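Local coordinates for protein glucose-6-phosphate dehydrogenase (Trypanosoma cruzi, PDB 5AQ1) that catalyses the NADP-dependent oxidation of glucose 6-phosphate, the entry step of the oxidative pentose phosphate pathway, at residues L289-I294 / N453-V458; L410-P415 / H422-D427. All coordinates share one frame; numbering follows the deposited sequence.

In the fold
Past the dinucleotide-binding part, with its parallel sheet, the chain enters the C-terminal family region, where both contacts lie. Helix 291-302 starts at residues 289-294, which open interaction 1. The chain then builds most of the large mixed sheet and reaches the hairpin of strands 405-413 and 421-429, where residues 410-415 and 422-427 pair as interaction 2, a short local closure. Helix 441-451 follows, and the loop after it brings residues 453-458 back to the helix start, closing interaction 1 across 158 residues. Interaction 2 therefore falls wholly within the larger loop. The two do not touch: their nearest atoms are about 23 Å apart.

Interaction 1. Residues L289-I294 / N453-V458; sequences LSAEDI and NSTNFV
Ala291 and Thr455 bring the two backbones together, their CA atoms 4.2 Å apart, where the first turn of helix 291-302 meets the loop between helices 441-451 and 460-479. On the helix side Ser290 holds the N-cap position, and its carbonyl O accepts from Ile294 N. On the loop side an Asx turn at Asn453 runs into a type I beta turn from Ser454 to Phe457, closed by Phe457 N on Ser454 O at 3.2 Å. No hydrogen bond crosses between the segments; they meet by van der Waals packing.

The methyl of Ala291 sits against the start of the beta turn. Its CB lies 3.4 Å from Thr455 OG1 and also touches Asn453 OD1 and the backbone N of Thr455. A little further along the helix, Ile294 reaches over with CD1, 3.9 Å from Thr455 CG2, the two side chains crossing at a slant. Thr455 thus divides its branches: with OG1 beside its own backbone N (chi1 -61°), the hydroxyl faces Ala291 while the methyl, on the other branch, meets Ile294.

Around this patch, Glu292 OE2 makes salt bridges with Arg295 and with Arg459, the residue after Val458, and Arg295 also donates to Phe457 O; the Arg459 bridge and the bond to Phe457 O link helix and loop beside the van der Waals contact. Phe457 turns to Phe207, edge to face, while Leu289 packs on Pro386 of the second subunit.

The amide oxygen of Asn453 probably helps hold the turn, accepting twice from Thr455. The hydroxyl OG1 donates to OD1 at 2.6 Å, in the carbonyl plane and on a lone pair, whereas the backbone N of Thr455 approaches the same OD1 at 3.0 Å from 47° above that plane.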
loop_
_atom_site.group_PDB
_atom_site.type_symbol
_atom_site.label_atom_id
_atom_site.label_comp_id
_atom_site.label_asym_id
_atom_site.label_seq_id
_atom_site.Cartn_x
_atom_site.Cartn_y
_atom_site.Cartn_z
ATOM N N LEU B 289 5.089 -22.041 -10.841
ATOM C CA LEU B 289 5.946 -22.809 -9.943
ATOM C C LEU B 289 6.851 -23.791 -10.683
ATOM O O LEU B 289 7.513 -24.609 -10.051
ATOM C CB LEU B 289 5.103 -23.550 -8.907
ATOM C CG LEU B 289 4.393 -22.639 -7.905
ATOM C CD1 LEU B 289 3.377 -23.435 -7.103
ATOM C CD2 LEU B 289 5.384 -21.933 -6.984
ATOM N N SER B 290 6.904 -23.698 -12.011
ATOM C CA SER B 290 7.844 -24.504 -12.789
ATOM C C SER B 290 9.271 -24.039 -12.501
ATOM O O SER B 290 9.507 -22.874 -12.176
ATOM C CB SER B 290 7.542 -24.421 -14.288
ATOM O OG SER B 290 7.954 -23.177 -14.824
ATOM N N ALA B 291 10.219 -24.957 -12.636
ATOM C CA ALA B 291 11.594 -24.726 -12.201
ATOM C C ALA B 291 12.242 -23.486 -12.815
ATOM O O ALA B 291 12.884 -22.702 -12.114
ATOM C CB ALA B 291 12.439 -25.952 -12.506
ATOM N N GLU B 292 12.080 -23.322 -14.123
ATOM C CA GLU B 292 12.729 -22.225 -14.835
ATOM C C GLU B 292 12.082 -20.874 -14.556
ATOM O O GLU B 292 12.768 -19.851 -14.586
ATOM C CB GLU B 292 12.790 -22.506 -16.345
ATOM C CG GLU B 292 14.172 -22.910 -16.859
ATOM C CD GLU B 292 14.913 -23.867 -15.939
ATOM O OE1 GLU B 292 14.546 -25.059 -15.892
ATOM O OE2 GLU B 292 15.862 -23.422 -15.258
ATOM N N ASP B 293 10.779 -20.860 -14.287
ATOM C CA ASP B 293 10.118 -19.624 -13.877
ATOM C C ASP B 293 10.644 -19.141 -12.525
ATOM O O ASP B 293 10.806 -17.940 -12.314
ATOM C CB ASP B 293 8.595 -19.795 -13.832
ATOM C CG ASP B 293 7.950 -19.680 -15.202
ATOM O OD1 ASP B 293 8.587 -19.137 -16.123
ATOM O OD2 ASP B 293 6.791 -20.118 -15.360
ATOM N N ILE B 294 10.917 -20.079 -11.619
ATOM C CA ILE B 294 11.465 -19.744 -10.302
ATOM C C ILE B 294 12.930 -19.306 -10.410
ATOM O O ILE B 294 13.321 -18.285 -9.851
ATOM C CB ILE B 294 11.319 -20.916 -9.311
ATOM C CG1 ILE B 294 9.837 -21.131 -8.976
ATOM C CG2 ILE B 294 12.100 -20.644 -8.035
ATOM C CD1 ILE B 294 9.527 -22.445 -8.289
ATOM N N ASN B 453 13.490 -32.290 -11.475
ATOM C CA ASN B 453 13.114 -30.943 -11.078
ATOM C C ASN B 453 14.350 -30.127 -10.706
ATOM O O ASN B 453 14.992 -30.384 -9.686
ATOM C CB ASN B 453 12.143 -30.999 -9.897
ATOM C CG ASN B 453 11.693 -29.626 -9.432
ATOM O OD1 ASN B 453 12.048 -28.605 -10.019
ATOM N ND2 ASN B 453 10.906 -29.598 -8.365
ATOM N N SER B 454 14.657 -29.125 -11.527
ATOM C CA SER B 454 15.856 -28.300 -11.347
ATOM C C SER B 454 15.673 -27.095 -10.425
ATOM O O SER B 454 16.602 -26.312 -10.259
ATOM C CB SER B 454 16.355 -27.812 -12.706
ATOM O OG SER B 454 16.699 -28.901 -13.536
ATOM N N THR B 455 14.493 -26.948 -9.826
ATOM C CA THR B 455 14.166 -25.769 -9.015
ATOM C C THR B 455 15.261 -25.406 -8.012
ATOM O O THR B 455 15.689 -24.252 -7.947
ATOM C CB THR B 455 12.842 -25.971 -8.246
ATOM O OG1 THR B 455 11.774 -26.176 -9.177
ATOM C CG2 THR B 455 12.519 -24.767 -7.372
ATOM N N ASN B 456 15.714 -26.398 -7.251
ATOM C CA ASN B 456 16.651 -26.175 -6.145
ATOM C C ASN B 456 18.095 -26.525 -6.494
ATOM O O ASN B 456 18.814 -27.108 -5.683
ATOM C CB ASN B 456 16.187 -26.962 -4.917
ATOM C CG ASN B 456 14.866 -26.455 -4.374
ATOM O OD1 ASN B 456 14.669 -25.250 -4.236
ATOM N ND2 ASN B 456 13.956 -27.370 -4.055
ATOM N N PHE B 457 18.505 -26.157 -7.705
ATOM C CA PHE B 457 19.861 -26.384 -8.177
ATOM C C PHE B 457 20.349 -25.129 -8.878
ATOM O O PHE B 457 19.577 -24.459 -9.558
ATOM C CB PHE B 457 19.905 -27.583 -9.122
ATOM C CG PHE B 457 19.579 -28.883 -8.453
ATOM C CD1 PHE B 457 18.269 -29.333 -8.374
ATOM C CD2 PHE B 457 20.582 -29.650 -7.879
ATOM C CE1 PHE B 457 17.967 -30.526 -7.748
ATOM C CE2 PHE B 457 20.286 -30.848 -7.253
ATOM C CZ PHE B 457 18.978 -31.286 -7.187
ATOM N N VAL B 458 21.638 -24.834 -8.729
ATOM C CA VAL B 458 22.185 -23.554 -9.163
ATOM C C VAL B 458 22.401 -23.548 -10.671
ATOM O O VAL B 458 23.205 -24.317 -11.195
ATOM C CB VAL B 458 23.510 -23.226 -8.444
ATOM C CG1 VAL B 458 23.953 -21.804 -8.762
ATOM C CG2 VAL B 458 23.360 -23.408 -6.938
#

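Interaction 2. Residues L410-P415 / H422-D427; sequences LTAKTP and HQTELD
Leu410 and Thr424 exchange both backbone bonds as an antiparallel hydrogen-bonded pair in a beta hairpin: Thr424 N donates to Leu410 O at 2.8 Å, and Leu410 N returns to Thr424 O at 3.1 Å. Ala412 and His422 repeat the exchange, Ala412 N reaching His422 O and His422 N reaching Ala412 O, each at 3.0 Å. Between them, Thr411 and Gln423 form the non-hydrogen-bonded pair.

Ala412 O takes a second, weak bond from His422 ND1, bent to 132° at the hydrogen. The imidazole can reach it because His422 CG lies between backbone N and carbonyl carbon (chi1 76°), folding the ring back over the partner strand; Lys413 O lies at the ring edge and Pro415 CD approaches His422 CE1 at 3.7 Å. The other ring nitrogen, NE2, bonds Tyr434 OH of the second subunit. Lys413 NZ is held by Thr414 O and Gly416 O, and salt-bridges Glu216 of the second subunit.

Thr424 CG2 touches both Leu410 CD1 and Ala412 CB. Strand 421-429 borders the large mixed sheet within this chain, with 405-413 next inward; Thr411 N and Lys413 N donate to Asn228 OD1 and Asn220 OD1 of the second subunit and Leu426 packs on its Leu428, placing the hairpin at the subunit interface.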
loop_
_atom_site.group_PDB
_atom_site.type_symbol
_atom_site.label_atom_id
_atom_site.label_comp_id
_atom_site.label_asym_id
_atom_site.label_seq_id
_atom_site.Cartn_x
_atom_site.Cartn_y
_atom_site.Cartn_z
ATOM N N LEU B 410 6.246 -9.780 18.228
ATOM C CA LEU B 410 5.401 -8.599 18.270
ATOM C C LEU B 410 5.171 -8.127 19.703
ATOM O O LEU B 410 5.583 -8.784 20.659
ATOM C CB LEU B 410 4.072 -8.846 17.540
ATOM C CG LEU B 410 3.405 -10.223 17.575
ATOM C CD1 LEU B 410 3.137 -10.682 18.990
ATOM C CD2 LEU B 410 2.106 -10.198 16.786
ATOM N N THR B 411 4.534 -6.969 19.835
ATOM C CA THR B 411 4.222 -6.390 21.136
ATOM C C THR B 411 2.789 -6.739 21.546
ATOM O O THR B 411 1.877 -6.748 20.716
ATOM C CB THR B 411 4.411 -4.867 21.105
ATOM O OG1 THR B 411 5.779 -4.574 20.808
ATOM C CG2 THR B 411 4.042 -4.235 22.439
ATOM N N ALA B 412 2.611 -7.049 22.825
ATOM C CA ALA B 412 1.300 -7.362 23.375
ATOM C C ALA B 412 1.182 -6.789 24.778
ATOM O O ALA B 412 2.180 -6.396 25.387
ATOM C CB ALA B 412 1.083 -8.869 23.402
ATOM N N LYS B 413 -0.046 -6.734 25.283
ATOM C CA LYS B 413 -0.297 -6.331 26.661
ATOM C C LYS B 413 0.297 -7.379 27.597
ATOM O O LYS B 413 0.163 -8.572 27.341
ATOM C CB LYS B 413 -1.802 -6.193 26.901
ATOM C CG LYS B 413 -2.192 -5.816 28.323
ATOM C CD LYS B 413 -3.669 -6.059 28.565
ATOM C CE LYS B 413 -4.005 -5.997 30.044
ATOM N NZ LYS B 413 -3.508 -7.186 30.787
ATOM N N THR B 414 0.953 -6.937 28.670
ATOM C CA THR B 414 1.462 -7.857 29.684
ATOM C C THR B 414 0.290 -8.576 30.346
ATOM O O THR B 414 -0.606 -7.927 30.883
ATOM C CB THR B 414 2.270 -7.145 30.781
ATOM O OG1 THR B 414 1.527 -6.026 31.281
ATOM C CG2 THR B 414 3.600 -6.656 30.243
ATOM N N PRO B 415 0.287 -9.918 30.306
ATOM C CA PRO B 415 -0.825 -10.697 30.857
ATOM C C PRO B 415 -1.144 -10.361 32.310
ATOM O O PRO B 415 -0.232 -10.250 33.123
ATOM C CB PRO B 415 -0.326 -12.138 30.765
ATOM C CG PRO B 415 0.680 -12.126 29.675
ATOM C CD PRO B 415 1.333 -10.782 29.732
ATOM N N HIS B 422 4.857 -5.759 26.528
ATOM C CA HIS B 422 6.037 -6.619 26.475
ATOM C C HIS B 422 6.135 -7.224 25.081
ATOM O O HIS B 422 5.138 -7.281 24.362
ATOM C CB HIS B 422 5.952 -7.728 27.533
ATOM C CG HIS B 422 5.019 -8.844 27.173
ATOM N ND1 HIS B 422 3.672 -8.650 26.955
ATOM C CD2 HIS B 422 5.242 -10.167 26.995
ATOM C CE1 HIS B 422 3.106 -9.805 26.650
ATOM N NE2 HIS B 422 4.036 -10.742 26.675
ATOM N N GLN B 423 7.328 -7.667 24.698
ATOM C CA GLN B 423 7.497 -8.367 23.428
ATOM C C GLN B 423 7.283 -9.867 23.633
ATOM O O GLN B 423 7.781 -10.447 24.595
ATOM C CB GLN B 423 8.867 -8.069 22.804
ATOM C CG GLN B 423 9.123 -8.802 21.489
ATOM C CD GLN B 423 10.096 -8.060 20.565
ATOM O OE1 GLN B 423 11.325 -8.115 20.736
ATOM N NE2 GLN B 423 9.544 -7.363 19.570
ATOM N N THR B 424 6.522 -10.475 22.726
ATOM C CA THR B 424 6.214 -11.904 22.768
ATOM C C THR B 424 6.316 -12.479 21.344
ATOM O O THR B 424 6.832 -11.807 20.451
ATOM C CB THR B 424 4.822 -12.146 23.399
ATOM O OG1 THR B 424 4.578 -13.552 23.530
ATOM C CG2 THR B 424 3.709 -11.505 22.569
ATOM N N GLU B 425 5.862 -13.717 21.136
ATOM C CA GLU B 425 5.927 -14.358 19.813
ATOM C C GLU B 425 4.681 -15.157 19.485
ATOM O O GLU B 425 4.022 -15.687 20.373
ATOM C CB GLU B 425 7.110 -15.326 19.699
ATOM C CG GLU B 425 8.434 -14.833 20.253
ATOM C CD GLU B 425 8.547 -15.019 21.752
ATOM O OE1 GLU B 425 8.032 -16.030 22.275
ATOM O OE2 GLU B 425 9.142 -14.140 22.411
ATOM N N LEU B 426 4.370 -15.233 18.195
ATOM C CA LEU B 426 3.506 -16.276 17.664
ATOM C C LEU B 426 4.464 -17.299 17.084
ATOM O O LEU B 426 5.213 -16.994 16.159
ATOM C CB LEU B 426 2.569 -15.733 16.587
ATOM C CG LEU B 426 1.708 -14.524 16.968
ATOM C CD1 LEU B 426 0.879 -14.102 15.765
ATOM C CD2 LEU B 426 0.804 -14.809 18.154
ATOM N N ASP B 427 4.448 -18.508 17.639
ATOM C CA ASP B 427 5.508 -19.481 17.412
ATOM C C ASP B 427 5.047 -20.710 16.629
ATOM O O ASP B 427 3.927 -21.182 16.802
ATOM C CB ASP B 427 6.069 -19.923 18.762
ATOM C CG ASP B 427 7.231 -20.876 18.624
ATOM O OD1 ASP B 427 8.321 -20.423 18.206
ATOM O OD2 ASP B 427 7.046 -22.078 18.930
#